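Local coordinates for avidin (Gallus gallus, PDB 4U46), which is an engineered form of the biotin-binding protein of hen egg white, probably made to bind small molecules such as sterols, at residues N19-T23 with G35-T40. Sequence-based numbering, arbitrary orientation.
Sequences NHNMT and GTYIAT. Unlike the reference sequence in segment 19-23: Asn19 (reference Gly), His20 (reference Ser). Unlike the reference sequence in segment 35-40: Ala39 (reference Thr), Thr40 (reference Ala).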
loop_
_atom_site.group_PDB
_atom_site.type_symbol
_atom_site.label_atom_id
_atom_site.label_comp_id
_atom_site.label_asym_id
_atom_site.label_seq_id
_atom_site.Cartn_x
_atom_site.Cartn_y
_atom_site.Cartn_z
ATOM N N ASN A 19 -17.501 12.697 -2.873
ATOM C CA ASN A 19 -17.322 13.686 -3.900
ATOM C C ASN A 19 -16.856 13.085 -5.236
ATOM O O ASN A 19 -16.298 13.828 -6.054
ATOM C CB ASN A 19 -16.348 14.763 -3.402
ATOM C CG ASN A 19 -15.006 14.196 -2.960
ATOM O OD1 ASN A 19 -14.038 14.218 -3.720
ATOM N ND2 ASN A 19 -14.939 13.699 -1.723
ATOM N N HIS A 20 -17.079 11.778 -5.480
ATOM C CA HIS A 20 -16.617 11.169 -6.756
ATOM C C HIS A 20 -17.684 10.417 -7.480
ATOM O O HIS A 20 -18.423 9.648 -6.855
ATOM C CB HIS A 20 -15.480 10.183 -6.552
ATOM C CG HIS A 20 -14.242 10.777 -5.977
ATOM N ND1 HIS A 20 -13.089 10.042 -5.799
ATOM C CD2 HIS A 20 -13.962 12.027 -5.549
ATOM C CE1 HIS A 20 -12.154 10.825 -5.288
ATOM N NE2 HIS A 20 -12.663 12.031 -5.127
ATOM N N ASN A 21 -17.750 10.634 -8.797
ATOM C CA ASN A 21 -18.513 9.825 -9.720
ATOM C C ASN A 21 -17.619 9.332 -10.861
ATOM O O ASN A 21 -16.591 9.942 -11.197
ATOM C CB ASN A 21 -19.668 10.600 -10.329
ATOM C CG ASN A 21 -20.702 11.083 -9.296
ATOM O OD1 ASN A 21 -21.539 11.895 -9.635
ATOM N ND2 ASN A 21 -20.653 10.588 -8.070
ATOM N N MET A 22 -17.973 8.212 -11.453
ATOM C CA MET A 22 -17.338 7.872 -12.692
ATOM C C MET A 22 -18.324 7.211 -13.620
ATOM O O MET A 22 -19.372 6.682 -13.215
ATOM C CB MET A 22 -16.028 7.081 -12.511
ATOM C CG MET A 22 -16.069 5.897 -11.631
ATOM S SD MET A 22 -14.614 4.781 -11.718
ATOM C CE MET A 22 -15.517 3.372 -11.060
ATOM N N THR A 23 -18.007 7.320 -14.882
ATOM C CA THR A 23 -18.793 6.771 -15.910
ATOM C C THR A 23 -17.858 5.935 -16.744
ATOM O O THR A 23 -16.838 6.444 -17.250
ATOM C CB THR A 23 -19.410 7.880 -16.779
ATOM O OG1 THR A 23 -20.342 8.619 -15.981
ATOM C CG2 THR A 23 -20.133 7.290 -17.964
ATOM N N GLY A 35 -13.482 5.626 -19.708
ATOM C CA GLY A 35 -14.530 6.351 -19.042
ATOM C C GLY A 35 -14.030 7.676 -18.571
ATOM O O GLY A 35 -13.001 8.170 -19.053
ATOM N N THR A 36 -14.746 8.229 -17.605
ATOM C CA THR A 36 -14.448 9.529 -17.071
ATOM C C THR A 36 -14.615 9.527 -15.577
ATOM O O THR A 36 -15.565 8.951 -15.039
ATOM C CB THR A 36 -15.348 10.601 -17.734
ATOM O OG1 THR A 36 -15.158 10.537 -19.158
ATOM C CG2 THR A 36 -14.942 12.009 -17.285
ATOM N N TYR A 37 -13.641 10.107 -14.905
ATOM C CA TYR A 37 -13.657 10.260 -13.468
ATOM C C TYR A 37 -13.982 11.731 -13.122
ATOM O O TYR A 37 -13.328 12.635 -13.587
ATOM C CB TYR A 37 -12.297 9.883 -12.888
ATOM C CG TYR A 37 -12.364 9.435 -11.433
ATOM C CD1 TYR A 37 -12.419 10.346 -10.393
ATOM C CD2 TYR A 37 -12.376 8.077 -11.111
ATOM C CE1 TYR A 37 -12.456 9.929 -9.063
ATOM C CE2 TYR A 37 -12.430 7.663 -9.800
ATOM C CZ TYR A 37 -12.488 8.581 -8.785
ATOM O OH TYR A 37 -12.525 8.108 -7.496
ATOM N N ILE A 38 -15.014 11.938 -12.321
ATOM C CA ILE A 38 -15.488 13.262 -11.984
ATOM C C ILE A 38 -15.395 13.444 -10.496
ATOM O O ILE A 38 -15.973 12.666 -9.731
ATOM C CB ILE A 38 -16.957 13.424 -12.464
ATOM C CG1 ILE A 38 -17.027 13.324 -13.990
ATOM C CG2 ILE A 38 -17.564 14.743 -11.993
ATOM C CD1 ILE A 38 -17.436 11.961 -14.498
ATOM N N ALA A 39 -14.662 14.474 -10.076
ATOM C CA ALA A 39 -14.453 14.761 -8.659
ATOM C C ALA A 39 -14.608 16.257 -8.362
ATOM O O ALA A 39 -14.484 17.115 -9.271
ATOM C CB ALA A 39 -13.063 14.310 -8.244
ATOM N N THR A 40 -14.869 16.569 -7.090
ATOM C CA THR A 40 -14.878 17.972 -6.620
ATOM C C THR A 40 -13.474 18.328 -6.225
ATOM O O THR A 40 -12.806 17.533 -5.573
ATOM C CB THR A 40 -15.714 18.197 -5.342
ATOM O OG1 THR A 40 -15.059 17.578 -4.221
ATOM C CG2 THR A 40 -17.132 17.661 -5.486
#
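Thr36 meets Thr23 through two backbone hydrogen bonds, Thr36 N to Thr23 O at 2.8 Å and Thr23 N to Thr36 O at 2.9 Å, a hydrogen-bonded antiparallel pair. Tyr37, on the opposite face of the sheet, shows how one ring can serve two neighbours on the facing strand. With CG anti to the backbone N (chi1 -155°), the ring leans along that strand: CD2 rests 4.0 Å from Met22 SD, an oblique Met-aromatic contact, while OH meets His20 ND1, at the engineered imidazole's edge, in a short but bent hydrogen bond (2.6 Å, 136°). Tyr37 also turns its edge toward the His20 face in an offset edge-to-face pair, planes at 75°. A leucine here would probably leave His20 ND1 without this hydroxyl partner and the imidazole freer to turn. Ile38 repeats the double backbone bond with Asn21, Ile38 N reaching Asn21 O at 2.8 Å. Engineered Ala39 sets CB 3.6 Å from His20 CD2, and the backbone N of engineered Thr40 makes a longer bond to O of the likewise engineered, poorly ordered Asn19. Tyr37 also meets Phe83 and Val72 of other strands; 20-24 and 32-40 form a β-hairpin of the closed eight-stranded antiparallel barrel of the avidin fold.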